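PDB 4E8O: Aac(6')-Ih protein from Acinetobacter baumannii, which probably catalyses transfer of an acetyl group from acetyl coenzyme A to the 6'-amino group of aminoglycoside antibiotics, giving resistance to them. Local coordinates for residues Ile113-Gly116 / Leu117-Val121; Ala37-Cys40 / Leu41-Asp45; Ile58-Ala61 / His62-Gln65; Tyr85-Val88 / Asn89-Thr93; His145-His148 / Gln149-Phe153. All blocks are in the same frame, centred on the assembly; numbering follows the deposited sequence.

Interaction 1 of 5, residues Ile113-Gly116 / Leu117-Val121; sequences IATG and LVQQV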
loop_
_atom_site.group_PDB
_atom_site.type_symbol
_atom_site.label_atom_id
_atom_site.label_comp_id
_atom_site.label_asym_id
_atom_site.label_seq_id
_atom_site.Cartn_x
_atom_site.Cartn_y
_atom_site.Cartn_z
ATOM N N ILE B 113 -4.989 3.942 26.753
ATOM C CA ILE B 113 -3.719 3.247 26.574
ATOM C C ILE B 113 -3.414 3.150 25.080
ATOM O O ILE B 113 -2.259 3.031 24.669
ATOM C CB ILE B 113 -3.740 1.841 27.226
ATOM C CG1 ILE B 113 -2.351 1.196 27.179
ATOM C CG2 ILE B 113 -4.772 0.944 26.556
ATOM C CD1 ILE B 113 -1.296 1.969 27.940
ATOM N N ALA B 114 -4.463 3.218 24.268
ATOM C CA ALA B 114 -4.311 3.227 22.821
ATOM C C ALA B 114 -3.588 4.496 22.369
ATOM O O ALA B 114 -2.784 4.461 21.440
ATOM C CB ALA B 114 -5.667 3.103 22.151
ATOM N N THR B 115 -3.880 5.613 23.030
ATOM C CA THR B 115 -3.180 6.869 22.769
ATOM C C THR B 115 -1.699 6.728 23.112
ATOM O O THR B 115 -0.831 7.157 22.347
ATOM C CB THR B 115 -3.790 8.026 23.582
ATOM O OG1 THR B 115 -5.120 8.285 23.115
ATOM C CG2 THR B 115 -2.953 9.291 23.439
ATOM N N GLY B 116 -1.419 6.114 24.259
ATOM C CA GLY B 116 -0.053 5.885 24.694
ATOM C C GLY B 116 0.725 4.979 23.757
ATOM O O GLY B 116 1.921 5.183 23.539
ATOM N N LEU B 117 0.056 3.969 23.210
ATOM C CA LEU B 117 0.706 3.050 22.281
ATOM C C LEU B 117 1.081 3.770 20.987
ATOM O O LEU B 117 2.202 3.635 20.491
ATOM C CB LEU B 117 -0.201 1.850 21.991
ATOM C CG LEU B 117 -0.359 0.812 23.107
ATOM C CD1 LEU B 117 -1.596 -0.041 22.874
ATOM C CD2 LEU B 117 0.869 -0.070 23.192
ATOM N N VAL B 118 0.137 4.542 20.454
ATOM C CA VAL B 118 0.360 5.340 19.253
ATOM C C VAL B 118 1.530 6.302 19.444
ATOM O O VAL B 118 2.385 6.429 18.564
ATOM C CB VAL B 118 -0.913 6.124 18.875
ATOM C CG1 VAL B 118 -0.605 7.234 17.874
ATOM C CG2 VAL B 118 -1.971 5.178 18.329
ATOM N N GLN B 119 1.575 6.956 20.604
ATOM C CA GLN B 119 2.638 7.909 20.916
ATOM C C GLN B 119 4.022 7.267 20.922
ATOM O O GLN B 119 5.013 7.930 20.622
ATOM C CB GLN B 119 2.374 8.594 22.265
ATOM C CG GLN B 119 1.237 9.603 22.233
ATOM C CD GLN B 119 1.080 10.365 23.535
ATOM O OE1 GLN B 119 -0.023 10.779 23.893
ATOM N NE2 GLN B 119 2.188 10.570 24.246
ATOM N N GLN B 120 4.090 5.984 21.268
ATOM C CA GLN B 120 5.364 5.271 21.272
ATOM C C GLN B 120 5.859 5.007 19.854
ATOM O O GLN B 120 7.064 4.994 19.610
ATOM C CB GLN B 120 5.254 3.958 22.054
ATOM C CG GLN B 120 5.121 4.150 23.564
ATOM C CD GLN B 120 6.327 4.842 24.181
ATOM O OE1 GLN B 120 7.475 4.482 23.909
ATOM N NE2 GLN B 120 6.069 5.847 25.012
ATOM N N VAL B 121 4.933 4.803 18.921
ATOM C CA VAL B 121 5.296 4.617 17.516
ATOM C C VAL B 121 5.913 5.889 16.938
ATOM O O VAL B 121 6.898 5.827 16.198
ATOM C CB VAL B 121 4.080 4.231 16.663
ATOM C CG1 VAL B 121 4.503 3.920 15.233
ATOM C CG2 VAL B 121 3.378 3.035 17.268
#
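Leu-117 N donates to Ile-113 O at 2.9 Å, the shortest of four successive i to i+4 bonds that carry the first two turns of the helix. Val-118 N, Gln-119 N and Gln-120 N bond in the same way to the carbonyl oxygens of Ala-114, Thr-115 and Gly-116. The straightest is Val-118 N to Ala-114 O, with 168° at the hydrogen. Leu-117 CG also lies beside the Ile-113 carbonyl, 3.3 Å from Ile-113 O. On the outer side, Thr-115 and Gln-119 run alongside each other and point the same way. The Thr-115 methyl CG2 meets Gln-119 OE1 at 3.3 Å, a van der Waals touch between a carbon and the amide oxygen. Gln-119 CG is turned beside its own backbone N (chi1 -72°), which lays it 3.2 Å from Thr-115 O. These turns open helix 113-127 of the beta-alpha-beta unit made with strands 96-104 and 132-138; in GNAT enzymes the start of this helix commonly faces the pyrophosphate of acetyl coenzyme A. Its buried face rests on the sheet, where Leu-117 packs on Leu-66, Ala-77 and Leu-79, and Ile-113 on Ala-68 and Val-104. Ala-114 lies against Ile-102 and Val-104, while Leu-151 touches Ala-114, Thr-115 and Val-118 from another side.

Interaction 2 of 5, residues Ala37-Cys40 / Leu41-Asp45; sequences ALRC and LLWPD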
loop_
_atom_site.group_PDB
_atom_site.type_symbol
_atom_site.label_atom_id
_atom_site.label_comp_id
_atom_site.label_asym_id
_atom_site.label_seq_id
_atom_site.Cartn_x
_atom_site.Cartn_y
_atom_site.Cartn_z
ATOM N N ALA B 37 -1.998 -14.422 22.273
ATOM C CA ALA B 37 -3.338 -14.411 22.852
ATOM C C ALA B 37 -4.168 -13.199 22.428
ATOM O O ALA B 37 -5.372 -13.320 22.200
ATOM C CB ALA B 37 -3.255 -14.501 24.372
ATOM N N LEU B 38 -3.529 -12.036 22.339
ATOM C CA LEU B 38 -4.202 -10.823 21.885
ATOM C C LEU B 38 -4.256 -10.754 20.363
ATOM O O LEU B 38 -5.254 -10.310 19.791
ATOM C CB LEU B 38 -3.507 -9.577 22.441
ATOM C CG LEU B 38 -3.573 -9.402 23.957
ATOM C CD1 LEU B 38 -2.853 -8.141 24.386
ATOM C CD2 LEU B 38 -5.017 -9.357 24.403
ATOM N N ARG B 39 -3.180 -11.196 19.715
ATOM C CA ARG B 39 -3.083 -11.178 18.260
ATOM C C ARG B 39 -4.165 -12.035 17.617
ATOM O O ARG B 39 -4.666 -11.702 16.543
ATOM C CB ARG B 39 -1.703 -11.678 17.815
ATOM C CG ARG B 39 -1.242 -11.148 16.471
ATOM C CD ARG B 39 0.203 -11.541 16.196
ATOM N NE ARG B 39 0.798 -10.732 15.137
ATOM C CZ ARG B 39 1.036 -11.164 13.904
ATOM N NH1 ARG B 39 0.740 -12.411 13.561
ATOM N NH2 ARG B 39 1.578 -10.348 13.009
ATOM N N CYS B 40 -4.525 -13.136 18.270
ATOM C CA CYS B 40 -5.538 -14.037 17.717
ATOM C C CYS B 40 -6.947 -13.464 17.854
ATOM O O CYS B 40 -7.865 -13.880 17.143
ATOM C CB CYS B 40 -5.452 -15.426 18.359
ATOM S SG CYS B 40 -6.196 -15.565 20.006
ATOM N N LEU B 41 -7.115 -12.509 18.766
ATOM C CA LEU B 41 -8.389 -11.809 18.906
ATOM C C LEU B 41 -8.522 -10.784 17.787
ATOM O O LEU B 41 -9.603 -10.596 17.224
ATOM C CB LEU B 41 -8.480 -11.108 20.258
ATOM C CG LEU B 41 -8.236 -11.931 21.519
ATOM C CD1 LEU B 41 -8.496 -11.077 22.732
ATOM C CD2 LEU B 41 -9.109 -13.166 21.554
ATOM N N LEU B 42 -7.411 -10.124 17.473
ATOM C CA LEU B 42 -7.378 -9.128 16.409
ATOM C C LEU B 42 -7.500 -9.816 15.057
ATOM O O LEU B 42 -8.411 -9.523 14.279
ATOM C CB LEU B 42 -6.080 -8.317 16.479
ATOM C CG LEU B 42 -5.917 -7.133 15.519
ATOM C CD1 LEU B 42 -7.084 -6.170 15.658
ATOM C CD2 LEU B 42 -4.603 -6.404 15.767
ATOM N N TRP B 43 -6.579 -10.738 14.790
ATOM C CA TRP B 43 -6.582 -11.489 13.543
ATOM C C TRP B 43 -6.661 -12.986 13.823
ATOM O O TRP B 43 -5.632 -13.646 13.971
ATOM C CB TRP B 43 -5.319 -11.185 12.727
ATOM C CG TRP B 43 -5.064 -9.719 12.478
ATOM C CD1 TRP B 43 -5.916 -8.818 11.892
ATOM C CD2 TRP B 43 -3.861 -8.993 12.781
ATOM N NE1 TRP B 43 -5.318 -7.578 11.828
ATOM C CE2 TRP B 43 -4.058 -7.661 12.364
ATOM C CE3 TRP B 43 -2.642 -9.344 13.368
ATOM C CZ2 TRP B 43 -3.076 -6.678 12.516
ATOM C CZ3 TRP B 43 -1.669 -8.367 13.519
ATOM C CH2 TRP B 43 -1.891 -7.050 13.096
ATOM N N PRO B 44 -7.887 -13.528 13.906
ATOM C CA PRO B 44 -8.052 -14.975 14.091
ATOM C C PRO B 44 -7.392 -15.765 12.962
ATOM O O PRO B 44 -7.761 -15.593 11.800
ATOM C CB PRO B 44 -9.574 -15.159 14.040
ATOM C CG PRO B 44 -10.123 -13.849 14.502
ATOM C CD PRO B 44 -9.174 -12.809 13.964
ATOM N N ASP B 45 -6.424 -16.614 13.302
ATOM C CA ASP B 45 -5.732 -17.433 12.310
ATOM C C ASP B 45 -5.024 -18.608 12.973
ATOM O O ASP B 45 -5.004 -18.730 14.198
ATOM C CB ASP B 45 -4.714 -16.596 11.522
ATOM C CG ASP B 45 -4.442 -17.156 10.127
ATOM O OD1 ASP B 45 -4.738 -18.350 9.883
ATOM O OD2 ASP B 45 -3.925 -16.404 9.272
#
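Arg-39 lays one face of its guanidinium against the rim of the Trp-43 indole. Trp-43 CE3 stands 4.0 Å above the guanidinium plane, over its centre, and the two planes are 81° apart. The indole therefore offers its six-membered edge to the flat cation, with Arg-39 NE lying near the ring plane 3.8 Å from Trp-43 CZ3, and this is not a parallel stack. An extended arginine makes the overlap possible: CG points opposite to the backbone N (chi1 -154°) and the chain stays straight as far as NE, so that CG passes 3.9 Å from Trp-43 CE3. Beyond the indole, salt bridges from NE to Glu-80 and from NH1 to Glu-53, with a further bond from NH1 to His-50, fix how the guanidinium is turned. Leu-42 CD2 lies over one face of the indole, 3.6 Å above its plane and offset toward the rim. The backbone supports the pair, because Trp-43 N donates to Arg-39 O at 2.8 Å just where helix 32-42 gives out. One residue on, Pro-44 has no amide hydrogen to offer, and its CA approaches Cys-40 O at 3.2 Å in a CA-H...O contact. Leu-38 and Leu-42 turn to the sheet, packing on Met-78 of strand 75-84. Leu-38 and Leu-41 reach Phe-103 of strand 96-104, while Arg-39 also leans on Met-54 and Leu-57, which joins the end of helix 32-42 to helix 47-57.

Interaction 3 of 5, residues Ile58-Ala61 / His62-Gln65; sequences ITQA and HRLQ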
loop_
_atom_site.group_PDB
_atom_site.type_symbol
_atom_site.label_atom_id
_atom_site.label_comp_id
_atom_site.label_asym_id
_atom_site.label_seq_id
_atom_site.Cartn_x
_atom_site.Cartn_y
_atom_site.Cartn_z
ATOM N N ILE B 58 10.165 -9.665 15.262
ATOM C CA ILE B 58 10.961 -9.217 16.409
ATOM C C ILE B 58 12.451 -9.070 16.091
ATOM O O ILE B 58 13.204 -8.487 16.874
ATOM C CB ILE B 58 10.766 -10.121 17.656
ATOM C CG1 ILE B 58 11.011 -11.593 17.315
ATOM C CG2 ILE B 58 9.375 -9.940 18.251
ATOM C CD1 ILE B 58 10.600 -12.552 18.420
ATOM N N THR B 59 12.874 -9.602 14.946
ATOM C CA THR B 59 14.259 -9.457 14.495
ATOM C C THR B 59 14.410 -8.297 13.513
ATOM O O THR B 59 15.524 -7.979 13.088
ATOM C CB THR B 59 14.773 -10.731 13.794
ATOM O OG1 THR B 59 14.112 -10.879 12.531
ATOM C CG2 THR B 59 14.516 -11.961 14.649
ATOM N N GLN B 60 13.293 -7.673 13.147
ATOM C CA GLN B 60 13.291 -6.666 12.084
ATOM C C GLN B 60 13.365 -5.226 12.606
ATOM O O GLN B 60 12.582 -4.827 13.465
ATOM C CB GLN B 60 12.068 -6.857 11.171
ATOM C CG GLN B 60 12.136 -8.137 10.318
ATOM C CD GLN B 60 10.839 -8.445 9.580
ATOM O OE1 GLN B 60 9.777 -7.935 9.927
ATOM N NE2 GLN B 60 10.927 -9.289 8.559
ATOM N N ALA B 61 14.311 -4.458 12.070
ATOM C CA ALA B 61 14.537 -3.077 12.498
ATOM C C ALA B 61 13.431 -2.123 12.058
ATOM O O ALA B 61 13.213 -1.092 12.691
ATOM C CB ALA B 61 15.892 -2.588 11.996
ATOM N N HIS B 62 12.745 -2.463 10.969
ATOM C CA HIS B 62 11.678 -1.615 10.432
ATOM C C HIS B 62 10.308 -1.974 11.008
ATOM O O HIS B 62 9.275 -1.491 10.528
ATOM C CB HIS B 62 11.638 -1.720 8.908
ATOM C CG HIS B 62 11.214 -3.065 8.405
ATOM N ND1 HIS B 62 12.049 -4.163 8.411
ATOM C CD2 HIS B 62 10.040 -3.491 7.879
ATOM C CE1 HIS B 62 11.409 -5.206 7.910
ATOM N NE2 HIS B 62 10.188 -4.824 7.580
ATOM N N ARG B 63 10.300 -2.819 12.034
ATOM C CA ARG B 63 9.055 -3.242 12.665
ATOM C C ARG B 63 9.042 -2.926 14.154
ATOM O O ARG B 63 10.069 -3.039 14.836
ATOM C CB ARG B 63 8.838 -4.746 12.461
ATOM C CG ARG B 63 8.693 -5.170 11.007
ATOM C CD ARG B 63 7.447 -4.579 10.374
ATOM N NE ARG B 63 6.244 -4.890 11.142
ATOM C CZ ARG B 63 5.146 -5.444 10.632
ATOM N NH1 ARG B 63 5.087 -5.751 9.341
ATOM N NH2 ARG B 63 4.105 -5.691 11.414
ATOM N N LEU B 64 7.877 -2.529 14.658
ATOM C CA LEU B 64 7.713 -2.291 16.087
ATOM C C LEU B 64 6.483 -3.038 16.578
ATOM O O LEU B 64 5.418 -2.982 15.951
ATOM C CB LEU B 64 7.568 -0.793 16.388
ATOM C CG LEU B 64 7.599 -0.424 17.877
ATOM C CD1 LEU B 64 9.011 -0.539 18.438
ATOM C CD2 LEU B 64 7.042 0.969 18.135
ATOM N N GLN B 65 6.631 -3.747 17.692
ATOM C CA GLN B 65 5.500 -4.445 18.288
ATOM C C GLN B 65 5.505 -4.229 19.794
ATOM O O GLN B 65 6.526 -4.438 20.459
ATOM C CB GLN B 65 5.533 -5.938 17.932
ATOM C CG GLN B 65 6.915 -6.580 18.008
ATOM C CD GLN B 65 7.714 -6.426 16.726
ATOM O OE1 GLN B 65 7.159 -6.447 15.623
ATOM N NE2 GLN B 65 9.027 -6.269 16.864
#
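Gln-60 and Arg-63 are the two ends of a type I beta turn, the tight reversal by which the chain leaves the loop after helix 47-57 and enters strand 63-69. Its closing bond, from Arg-63 N to Gln-60 O, is weak at 3.4 Å, and side-chain contacts supplement it. The Gln-60 chain lies alongside both His-62 and Arg-63, all pointing the same way. Its CD sits 3.7 Å from His-62 CE1, with the amide and the imidazole 36° apart, and its OE1 approaches Arg-63 CG at 3.2 Å. Arg-63 CG in turn covers one face of the imidazole, 3.7 Å above the plane and offset toward the rim. His-62 reaches this cluster because its CG lies between the backbone N and the carbonyl carbon (chi1 67°), which folds the ring back toward Gln-60. Farther out, the Arg-63 guanidinium has long, weak ion pairs with Glu-80 and Glu-100, while backbone bonds between His-62 and Ile-83 and between Leu-64 and Ala-81 anchor the start of the strand to strand 75-84. The base of the reversal is spanned by Ile-58 and Gln-65, whose side chains cross at about a right angle and both touch Trp-35 of helix 32-42. Gln-65 NE2 gives a weak hydrogen bond to Leu-57 O and lies 3.6 Å from Ile-58 CA.

Interaction 4 of 5, residues Tyr85-Val88 / Asn89-Thr93; sequences YEYV and NGTQT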
loop_
_atom_site.group_PDB
_atom_site.type_symbol
_atom_site.label_atom_id
_atom_site.label_comp_id
_atom_site.label_asym_id
_atom_site.label_seq_id
_atom_site.Cartn_x
_atom_site.Cartn_y
_atom_site.Cartn_z
ATOM N N TYR B 85 8.683 2.093 2.830
ATOM C CA TYR B 85 9.491 2.865 1.895
ATOM C C TYR B 85 8.842 2.959 0.517
ATOM O O TYR B 85 9.278 3.733 -0.333
ATOM C CB TYR B 85 10.907 2.293 1.803
ATOM C CG TYR B 85 11.732 2.612 3.027
ATOM C CD1 TYR B 85 12.559 3.726 3.057
ATOM C CD2 TYR B 85 11.660 1.818 4.161
ATOM C CE1 TYR B 85 13.305 4.030 4.178
ATOM C CE2 TYR B 85 12.402 2.115 5.284
ATOM C CZ TYR B 85 13.218 3.223 5.287
ATOM O OH TYR B 85 13.957 3.517 6.408
ATOM N N GLU B 86 7.790 2.176 0.312
ATOM C CA GLU B 86 7.025 2.248 -0.924
ATOM C C GLU B 86 5.796 3.123 -0.697
ATOM O O GLU B 86 5.358 3.293 0.445
ATOM C CB GLU B 86 6.643 0.839 -1.386
ATOM C CG GLU B 86 7.849 0.007 -1.820
ATOM C CD GLU B 86 7.483 -1.426 -2.135
ATOM O OE1 GLU B 86 6.340 -1.825 -1.823
ATOM O OE2 GLU B 86 8.334 -2.156 -2.688
ATOM N N TYR B 87 5.247 3.682 -1.774
ATOM C CA TYR B 87 4.158 4.656 -1.654
ATOM C C TYR B 87 2.933 4.154 -0.891
ATOM O O TYR B 87 2.310 3.161 -1.281
ATOM C CB TYR B 87 3.717 5.171 -3.027
ATOM C CG TYR B 87 2.547 6.118 -2.923
ATOM C CD1 TYR B 87 2.718 7.403 -2.425
ATOM C CD2 TYR B 87 1.267 5.723 -3.292
ATOM C CE1 TYR B 87 1.652 8.273 -2.310
ATOM C CE2 TYR B 87 0.194 6.588 -3.180
ATOM C CZ TYR B 87 0.396 7.858 -2.689
ATOM O OH TYR B 87 -0.667 8.721 -2.578
ATOM N N VAL B 88 2.592 4.843 0.199
ATOM C CA VAL B 88 1.352 4.562 0.922
ATOM C C VAL B 88 0.306 5.611 0.563
ATOM O O VAL B 88 0.575 6.815 0.653
ATOM C CB VAL B 88 1.550 4.556 2.456
ATOM C CG1 VAL B 88 0.218 4.349 3.156
ATOM C CG2 VAL B 88 2.533 3.466 2.879
ATOM N N ASN B 89 -0.878 5.154 0.154
ATOM C CA ASN B 89 -1.972 6.055 -0.211
ATOM C C ASN B 89 -2.247 7.149 0.826
ATOM O O ASN B 89 -2.273 6.887 2.033
ATOM C CB ASN B 89 -3.253 5.258 -0.487
ATOM C CG ASN B 89 -3.187 4.477 -1.790
ATOM O OD1 ASN B 89 -3.251 3.248 -1.799
ATOM N ND2 ASN B 89 -3.065 5.193 -2.901
ATOM N N GLY B 90 -2.429 8.380 0.352
ATOM C CA GLY B 90 -2.760 9.490 1.227
ATOM C C GLY B 90 -1.567 10.258 1.766
ATOM O O GLY B 90 -1.742 11.308 2.386
ATOM N N THR B 91 -0.361 9.741 1.533
ATOM C CA THR B 91 0.863 10.355 2.050
ATOM C C THR B 91 1.569 11.201 0.985
ATOM O O THR B 91 1.289 11.065 -0.207
ATOM C CB THR B 91 1.828 9.282 2.617
ATOM O OG1 THR B 91 2.222 8.377 1.576
ATOM C CG2 THR B 91 1.151 8.494 3.726
ATOM N N GLN B 92 2.475 12.077 1.422
ATOM C CA GLN B 92 3.217 12.952 0.513
ATOM C C GLN B 92 4.712 12.873 0.778
ATOM O O GLN B 92 5.499 13.616 0.188
ATOM C CB GLN B 92 2.756 14.407 0.654
ATOM C CG GLN B 92 1.565 14.782 -0.219
ATOM C CD GLN B 92 0.386 15.280 0.589
ATOM O OE1 GLN B 92 -0.723 14.757 0.474
ATOM N NE2 GLN B 92 0.618 16.300 1.410
ATOM N N THR B 93 5.099 11.979 1.681
ATOM C CA THR B 93 6.503 11.790 2.023
ATOM C C THR B 93 6.824 10.307 2.027
ATOM O O THR B 93 5.923 9.465 1.980
ATOM C CB THR B 93 6.846 12.372 3.413
ATOM O OG1 THR B 93 6.154 11.634 4.426
ATOM C CG2 THR B 93 6.451 13.840 3.499
HETATM O O HOH W 1 4.583 6.797 1.015
#
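Tyr-87 and Thr-91 are turned toward this bend by their first torsions. Tyr-87 sends its ring opposite to the backbone N (chi1 177°), across the chain that follows, whereas Thr-91 places OG1 between its N and carbonyl carbon (chi1 62°), facing Val-88 O. That oxygen accepts two bonds, one from Thr-91 N at 3.2 Å and one from Thr-91 OG1. The second is modelled at 2.5 Å, so short that its exact length is doubtful. Thr-91 OG1 is also an acceptor: a water 2.9 Å from it donates to it, donates again to Thr-93 O, and accepts from Val-88 N, tying the two limbs together. The backbone here is a type II beta turn from Val-88 to Thr-91, set in the loop that joins antiparallel strands 75-84 and 96-104. Gly-90 has the positive phi (91°) of its third position, where a CB would press on the preceding carbonyl oxygen. The Tyr-87 ring lies along the turn, with Asn-89 N over one face and Thr-91 O at the edge, 3.5 Å from Tyr-87 CE1. Its hydroxyl receives a weak bond from Gly-90 N at 3.4 Å, and the Asn-89 amide stands nearly perpendicular to the ring, ND2 being 3.6 Å from Tyr-87 CE2. Val-88 and Thr-91 face inward onto Val-96 and Ala-134. The turn also belongs to the dimer interface: Gly-90 O accepts from Lys-163 of the second subunit, and Val-88 packs on Tyr-161 of that subunit.

Interaction 5 of 5, residues His145-His148 / Gln149-Phe153; sequences HAMH and QALGF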
loop_
_atom_site.group_PDB
_atom_site.type_symbol
_atom_site.label_atom_id
_atom_site.label_comp_id
_atom_site.label_asym_id
_atom_site.label_seq_id
_atom_site.Cartn_x
_atom_site.Cartn_y
_atom_site.Cartn_z
ATOM N N HIS B 145 -13.010 3.310 11.858
ATOM C CA HIS B 145 -12.911 4.683 11.363
ATOM C C HIS B 145 -13.061 5.648 12.535
ATOM O O HIS B 145 -12.340 6.637 12.631
ATOM C CB HIS B 145 -13.991 4.980 10.311
ATOM C CG HIS B 145 -13.966 4.059 9.133
ATOM N ND1 HIS B 145 -14.948 4.063 8.163
ATOM C CD2 HIS B 145 -13.081 3.102 8.761
ATOM C CE1 HIS B 145 -14.671 3.151 7.252
ATOM N NE2 HIS B 145 -13.543 2.552 7.591
ATOM N N ALA B 146 -14.005 5.353 13.425
ATOM C CA ALA B 146 -14.205 6.175 14.614
ATOM C C ALA B 146 -13.000 6.084 15.552
ATOM O O ALA B 146 -12.587 7.085 16.141
ATOM C CB ALA B 146 -15.489 5.783 15.332
ATOM N N MET B 147 -12.443 4.885 15.688
ATOM C CA MET B 147 -11.241 4.683 16.498
ATOM C C MET B 147 -10.041 5.458 15.956
ATOM O O MET B 147 -9.308 6.089 16.722
ATOM C CB MET B 147 -10.889 3.194 16.592
ATOM C CG MET B 147 -9.583 2.929 17.326
ATOM S SD MET B 147 -8.913 1.267 17.084
ATOM C CE MET B 147 -8.662 1.239 15.312
ATOM N N HIS B 148 -9.840 5.405 14.639
ATOM C CA HIS B 148 -8.733 6.127 14.008
ATOM C C HIS B 148 -8.830 7.626 14.253
ATOM O O HIS B 148 -7.827 8.274 14.542
ATOM C CB HIS B 148 -8.683 5.858 12.502
ATOM C CG HIS B 148 -7.881 4.653 12.130
ATOM N ND1 HIS B 148 -8.450 3.415 11.919
ATOM C CD2 HIS B 148 -6.551 4.495 11.931
ATOM C CE1 HIS B 148 -7.505 2.545 11.610
ATOM N NE2 HIS B 148 -6.344 3.175 11.612
ATOM N N GLN B 149 -10.030 8.181 14.126
ATOM C CA GLN B 149 -10.214 9.610 14.347
ATOM C C GLN B 149 -10.019 9.975 15.815
ATOM O O GLN B 149 -9.549 11.062 16.131
ATOM C CB GLN B 149 -11.584 10.068 13.832
ATOM C CG GLN B 149 -11.789 9.823 12.331
ATOM C CD GLN B 149 -13.154 10.268 11.841
ATOM O OE1 GLN B 149 -14.080 10.466 12.632
ATOM N NE2 GLN B 149 -13.287 10.432 10.530
ATOM N N ALA B 150 -10.359 9.053 16.709
ATOM C CA ALA B 150 -10.222 9.298 18.143
ATOM C C ALA B 150 -8.753 9.290 18.560
ATOM O O ALA B 150 -8.405 9.775 19.637
ATOM C CB ALA B 150 -11.010 8.272 18.935
ATOM N N LEU B 151 -7.904 8.727 17.701
ATOM C CA LEU B 151 -6.465 8.657 17.950
ATOM C C LEU B 151 -5.695 9.789 17.258
ATOM O O LEU B 151 -4.467 9.864 17.359
ATOM C CB LEU B 151 -5.907 7.297 17.515
ATOM C CG LEU B 151 -6.330 6.091 18.360
ATOM C CD1 LEU B 151 -5.724 4.794 17.845
ATOM C CD2 LEU B 151 -5.955 6.315 19.810
ATOM N N GLY B 152 -6.412 10.666 16.560
ATOM C CA GLY B 152 -5.782 11.802 15.908
ATOM C C GLY B 152 -5.521 11.600 14.426
ATOM O O GLY B 152 -4.945 12.477 13.774
ATOM N N PHE B 153 -5.926 10.451 13.890
ATOM C CA PHE B 153 -5.816 10.210 12.451
ATOM C C PHE B 153 -6.987 10.879 11.738
ATOM O O PHE B 153 -8.087 10.971 12.291
ATOM C CB PHE B 153 -5.816 8.709 12.132
ATOM C CG PHE B 153 -4.588 7.970 12.608
ATOM C CD1 PHE B 153 -4.485 7.536 13.923
ATOM C CD2 PHE B 153 -3.551 7.680 11.729
ATOM C CE1 PHE B 153 -3.362 6.847 14.360
ATOM C CE2 PHE B 153 -2.424 6.994 12.159
ATOM C CZ PHE B 153 -2.330 6.578 13.477
#
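His-148 CB lies 4.1 Å from Phe-153 CB, and from there the imidazole points its CD2 edge at one face of the phenyl ring. CD2 does the touching, 4.0 Å above the phenyl plane and offset toward the rim. The rings stand at 84°, with centroids 5.4 Å apart, which makes a T-shaped stack with the histidine supplying the edge. ND1 is bonded to Ser-144 O and NE2 to Ser-135 OG, so both ring nitrogens are occupied and the rotation of the imidazole is fixed. Phe-162 of the second subunit stacks with the same ring. The backbone beneath is a Schellman motif ending helix 142-150: Phe-153 N donates to His-148 O at 3.0 Å and Gly-152 N to Gln-149 O at 3.2 Å, while Gly-152 takes a positive phi of 99°. His-148 O also accepts from Leu-151 N at 3.2 Å, the two donors reaching it from opposite faces of its carbonyl plane. Phe-153 CB comes within 3.2 Å of that oxygen, and with CG beside its own backbone N (chi1 -68°) the phenyl ring turns its edge to it, the oxygen lying in the ring plane. Phe-153 has a further edge-to-face partner in Phe-133 of strand 132-138. Leu-151 CD1 meets Met-147 CG at 4.3 Å, and the leucine side chain goes on to helix 113-127.

How the interactions relate
From the N terminus the contacts follow one another as interactions 2, 3, 4, 1 and 5. Each is local and closes before the next opens, so none nests or crosses. Interaction 2 ends helix 32-42, interaction 3 reverses the chain into strand 63-69, and interaction 4 bends it between strands 75-84 and 96-104. Interaction 1 begins helix 113-127, and interaction 5 ends helix 142-150 before strand 154-165. Two pairs touch: Leu-64 CD2 packs 4.1 Å from Val-121 CA, joining interactions 3 and 1, and Leu-151 CD1 meets Val-118 CG2 at 3.8 Å, joining 5 and 1. Interactions 4 and 5, about 19 Å apart between centres, both meet the second subunit.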